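Local coordinates for protein putative methylthioribose-1-phosphate isomerase (Pyrococcus horikoshii OT3, PDB 6A34) that probably catalyses the interconversion of methylthioribose 1-phosphate and methylthioribulose 1-phosphate in the methionine salvage pathway, at residues Ala66-Gly69 and Leu70-Tyr73; Lys129-Ile132 and Val133-Ala136. One frame throughout, in Å; residues are numbered along the deposited sequence.

Interaction 1. Residues Ala66-Gly69 and Leu70-Tyr73; sequences AGFG and LALY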
loop_
_atom_site.group_PDB
_atom_site.type_symbol
_atom_site.label_atom_id
_atom_site.label_comp_id
_atom_site.label_asym_id
_atom_site.label_seq_id
_atom_site.Cartn_x
_atom_site.Cartn_y
_atom_site.Cartn_z
ATOM N N ALA A 66 -30.634 9.024 5.267
ATOM C CA ALA A 66 -31.278 10.283 4.932
ATOM C C ALA A 66 -32.789 10.082 4.835
ATOM O O ALA A 66 -33.560 10.963 5.229
ATOM C CB ALA A 66 -30.751 10.786 3.622
ATOM N N GLY A 67 -33.175 8.959 4.214
ATOM C CA GLY A 67 -34.533 8.581 4.055
ATOM C C GLY A 67 -35.194 8.379 5.410
ATOM O O GLY A 67 -36.304 8.809 5.605
ATOM N N PHE A 68 -34.487 7.720 6.336
ATOM C CA PHE A 68 -35.001 7.519 7.690
ATOM C C PHE A 68 -35.023 8.821 8.487
ATOM O O PHE A 68 -35.683 8.885 9.492
ATOM C CB PHE A 68 -34.192 6.463 8.435
ATOM C CG PHE A 68 -34.501 5.067 7.972
ATOM C CD1 PHE A 68 -35.796 4.692 7.665
ATOM C CD2 PHE A 68 -33.499 4.124 7.858
ATOM C CE1 PHE A 68 -36.083 3.403 7.264
ATOM C CE2 PHE A 68 -33.788 2.842 7.432
ATOM C CZ PHE A 68 -35.072 2.486 7.128
ATOM N N GLY A 69 -34.260 9.830 8.048
ATOM C CA GLY A 69 -34.323 11.167 8.630
ATOM C C GLY A 69 -35.652 11.849 8.350
ATOM O O GLY A 69 -36.159 12.598 9.195
ATOM N N LEU A 70 -36.219 11.588 7.168
ATOM C CA LEU A 70 -37.556 12.078 6.840
ATOM C C LEU A 70 -38.644 11.274 7.560
ATOM O O LEU A 70 -39.637 11.828 7.957
ATOM C CB LEU A 70 -37.732 12.043 5.324
ATOM C CG LEU A 70 -36.799 13.003 4.579
ATOM C CD1 LEU A 70 -36.925 12.808 3.092
ATOM C CD2 LEU A 70 -37.096 14.451 4.957
ATOM N N ALA A 71 -38.466 9.957 7.671
ATOM C CA ALA A 71 -39.368 9.109 8.446
ATOM C C ALA A 71 -39.428 9.651 9.877
ATOM O O ALA A 71 -40.510 9.877 10.410
ATOM C CB ALA A 71 -38.895 7.678 8.427
ATOM N N LEU A 72 -38.251 9.901 10.456
ATOM C CA LEU A 72 -38.137 10.455 11.793
ATOM C C LEU A 72 -38.909 11.782 11.848
ATOM O O LEU A 72 -39.708 12.002 12.763
ATOM C CB LEU A 72 -36.669 10.637 12.181
ATOM C CG LEU A 72 -36.440 11.233 13.569
ATOM C CD1 LEU A 72 -36.767 10.227 14.653
ATOM C CD2 LEU A 72 -35.015 11.702 13.744
ATOM N N TYR A 73 -38.707 12.636 10.848
ATOM C CA TYR A 73 -39.415 13.887 10.793
ATOM C C TYR A 73 -40.926 13.629 10.838
ATOM O O TYR A 73 -41.654 14.311 11.566
ATOM C CB TYR A 73 -39.073 14.708 9.551
ATOM C CG TYR A 73 -39.996 15.883 9.443
ATOM C CD1 TYR A 73 -39.871 16.970 10.303
ATOM C CD2 TYR A 73 -41.055 15.858 8.552
ATOM C CE1 TYR A 73 -40.783 18.019 10.274
ATOM C CE2 TYR A 73 -41.971 16.897 8.510
ATOM C CZ TYR A 73 -41.837 17.977 9.373
ATOM O OH TYR A 73 -42.754 18.976 9.289
#

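Interaction 2. Residues Lys129-Ile132 and Val133-Ala136; sequences KRLI and VQEA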
loop_
_atom_site.group_PDB
_atom_site.type_symbol
_atom_site.label_atom_id
_atom_site.label_comp_id
_atom_site.label_asym_id
_atom_site.label_seq_id
_atom_site.Cartn_x
_atom_site.Cartn_y
_atom_site.Cartn_z
ATOM N N LYS A 129 -47.750 10.901 6.219
ATOM C CA LYS A 129 -46.861 10.345 7.230
ATOM C C LYS A 129 -46.626 8.856 6.963
ATOM O O LYS A 129 -45.464 8.411 6.927
ATOM C CB LYS A 129 -47.419 10.577 8.637
ATOM C CG LYS A 129 -47.449 12.040 9.072
ATOM C CD LYS A 129 -47.748 12.250 10.555
ATOM C CE LYS A 129 -47.578 13.697 10.991
ATOM N NZ LYS A 129 -48.283 14.021 12.255
ATOM N N ARG A 130 -47.712 8.090 6.803
ATOM C CA ARG A 130 -47.589 6.644 6.656
ATOM C C ARG A 130 -46.695 6.321 5.451
ATOM O O ARG A 130 -45.878 5.412 5.512
ATOM C CB ARG A 130 -48.943 5.954 6.443
ATOM C CG ARG A 130 -48.905 4.435 6.590
ATOM C CD ARG A 130 -50.193 3.721 6.189
ATOM N NE ARG A 130 -50.499 3.917 4.783
ATOM C CZ ARG A 130 -49.861 3.333 3.767
ATOM N NH1 ARG A 130 -48.956 2.393 3.999
ATOM N NH2 ARG A 130 -50.141 3.697 2.524
ATOM N N LEU A 131 -46.915 7.056 4.361
ATOM C CA LEU A 131 -46.268 6.850 3.098
ATOM C C LEU A 131 -44.757 7.132 3.206
ATOM O O LEU A 131 -43.952 6.361 2.681
ATOM C CB LEU A 131 -46.914 7.759 2.057
ATOM C CG LEU A 131 -48.214 7.236 1.455
ATOM C CD1 LEU A 131 -48.905 8.338 0.678
ATOM C CD2 LEU A 131 -47.975 6.019 0.584
ATOM N N ILE A 132 -44.401 8.231 3.872
ATOM C CA ILE A 132 -43.019 8.617 4.042
ATOM C C ILE A 132 -42.266 7.505 4.766
ATOM O O ILE A 132 -41.181 7.149 4.360
ATOM C CB ILE A 132 -42.904 9.920 4.846
ATOM C CG1 ILE A 132 -43.379 11.125 4.038
ATOM C CG2 ILE A 132 -41.487 10.107 5.373
ATOM C CD1 ILE A 132 -43.612 12.342 4.892
ATOM N N VAL A 133 -42.838 7.023 5.877
ATOM C CA VAL A 133 -42.170 6.054 6.704
ATOM C C VAL A 133 -42.002 4.770 5.876
ATOM O O VAL A 133 -40.913 4.132 5.883
ATOM C CB VAL A 133 -42.916 5.802 8.031
ATOM C CG1 VAL A 133 -42.357 4.591 8.781
ATOM C CG2 VAL A 133 -42.928 7.041 8.922
ATOM N N GLN A 134 -43.073 4.403 5.163
ATOM C CA GLN A 134 -43.094 3.195 4.397
ATOM C C GLN A 134 -41.988 3.249 3.323
ATOM O O GLN A 134 -41.288 2.270 3.122
ATOM C CB GLN A 134 -44.475 2.971 3.773
ATOM C CG GLN A 134 -44.529 1.777 2.829
ATOM C CD GLN A 134 -45.918 1.507 2.303
ATOM O OE1 GLN A 134 -46.640 0.650 2.810
ATOM N NE2 GLN A 134 -46.298 2.242 1.275
ATOM N N GLU A 135 -41.906 4.376 2.617
ATOM C CA GLU A 135 -40.922 4.625 1.613
ATOM C C GLU A 135 -39.492 4.482 2.165
ATOM O O GLU A 135 -38.665 3.893 1.485
ATOM C CB GLU A 135 -41.098 6.013 0.997
ATOM C CG GLU A 135 -40.698 6.065 -0.469
ATOM C CD GLU A 135 -41.369 5.048 -1.388
ATOM O OE1 GLU A 135 -42.355 4.408 -0.955
ATOM O OE2 GLU A 135 -40.914 4.909 -2.557
ATOM N N ALA A 136 -39.212 5.017 3.363
ATOM C CA ALA A 136 -37.876 4.933 3.946
ATOM C C ALA A 136 -37.517 3.467 4.216
ATOM O O ALA A 136 -36.383 3.047 3.965
ATOM C CB ALA A 136 -37.775 5.781 5.190
HETATM O O HOH W 1 -44.430 4.827 0.668
#

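Interaction 1. Residues Ala66-Gly69 and Leu70-Tyr73
Phe68 and Leu72 meet one turn apart in helix 59-76, where Leu72 N donates to Phe68 O over 2.9 Å. The same i to i+4 pattern joins Ala71 N to Gly67 O and Tyr73 N to Gly69 O, the latter at 3.0 Å. At Leu70 the pattern slackens: its N has two weak bonds, one to Ala66 O and one to Gly67 O. Leu70 itself can be followed outward. Its CB sits 3.5 Å from Gly67 O and against the carbonyl carbon of Gly69; CG, turned anti to the carbonyl carbon (chi1 -65°), passes Ala66 O at 3.9 Å; beyond CG the side chain packs among Phe89, Ala92 and Leu96 of helix 82-97 and Leu110 and Ile113 of helix 104-119. On the same side of the helix, one turn on, Ala71 CB comes to the edge of the Phe68 ring, 4.4 Å from CD1. That ring meets Tyr137 of helix 125-157 edge-to-face. Leu72 CB lies 3.4 Å from Phe68 O, a position set by the helix; CG is anti to the backbone N (chi1 179°), and the side chain packs on Tyr19 of strand 17-20. Tyr73 carries its ring away from the preceding turn to Phe85, where its OH bonds to the main-chain O. The arrangement is that of a largely buried part of an alpha-helix in a helical bundle, packed by helices 82-97, 104-119 and 125-157 and by strand 17-20.

Interaction 2. Residues Lys129-Ile132 and Val133-Ala136
Leu131 O is gripped twice: Glu135 N donates to it over 2.9 Å in a nearly straight helical bond (165° at the hydrogen), and a water donates to it at 2.6 Å. The same water donates to Glu135 OE1 at 2.7 Å and accepts from Gln134 NE2 at 3.2 Å, thus tying one backbone carbonyl to two side chains of the next turn. Glu135 bends at chi2 (54°) to bring its carboxylate there, while OE2 forms a salt bridge with Arg112 of helix 104-119. On the outer face Arg130 and Gln134 run side by side. NH1 of Arg130 reaches Gln134 OE1 over 3.1 Å in a weak bond; the oxygen lies at the guanidinium edge, in its plane, whereas the amide plane is turned 76° from it. Arg130 NE forms a salt bridge with Glu127, the stronger of its links. An alanine in place of Gln134 would probably leave the water with one donor fewer and Arg130 NH1 without this acceptor. Along the helix Val133 CG2 lies 3.5 Å from Lys129 O; on the inner face Ile132 meets Phe85 and Phe89 of helix 82-97 and Val117 of helix 104-119. With i to i+4 backbone bonds throughout, this is an amphipathic stretch of the long alpha-helix 125-157, mainly apolar toward the helical bundle, apart from the buried Glu135, and polar where Arg130 and Gln134 lie.

Overall arrangement
Both contacts are two-turn stretches of neighbouring helices, with centres about 9 Å apart, and they touch directly. Phe68 CE1 lies 3.3 Å from Ala136 O, Ala136 CB rests on Gly67 O, and Ile132 CG2 packs on Leu70 O, a close fit in which the small Gly67, Ala71 and Ala136 take part. Interaction 1 belongs to the core: almost all its residues are buried and its side-chain contacts are mostly apolar. Interaction 2 is partly buried and adds a water bridge and charged pairs, one of them directed to helix 104-119. Helices 82-97 and 104-119 pack against both. Ala66 lies about 9 Å, side chain to side chain, from Arg100, a predicted substrate-binding residue, whereas interaction 2 is remote from the predicted substrate-binding and catalytic residues.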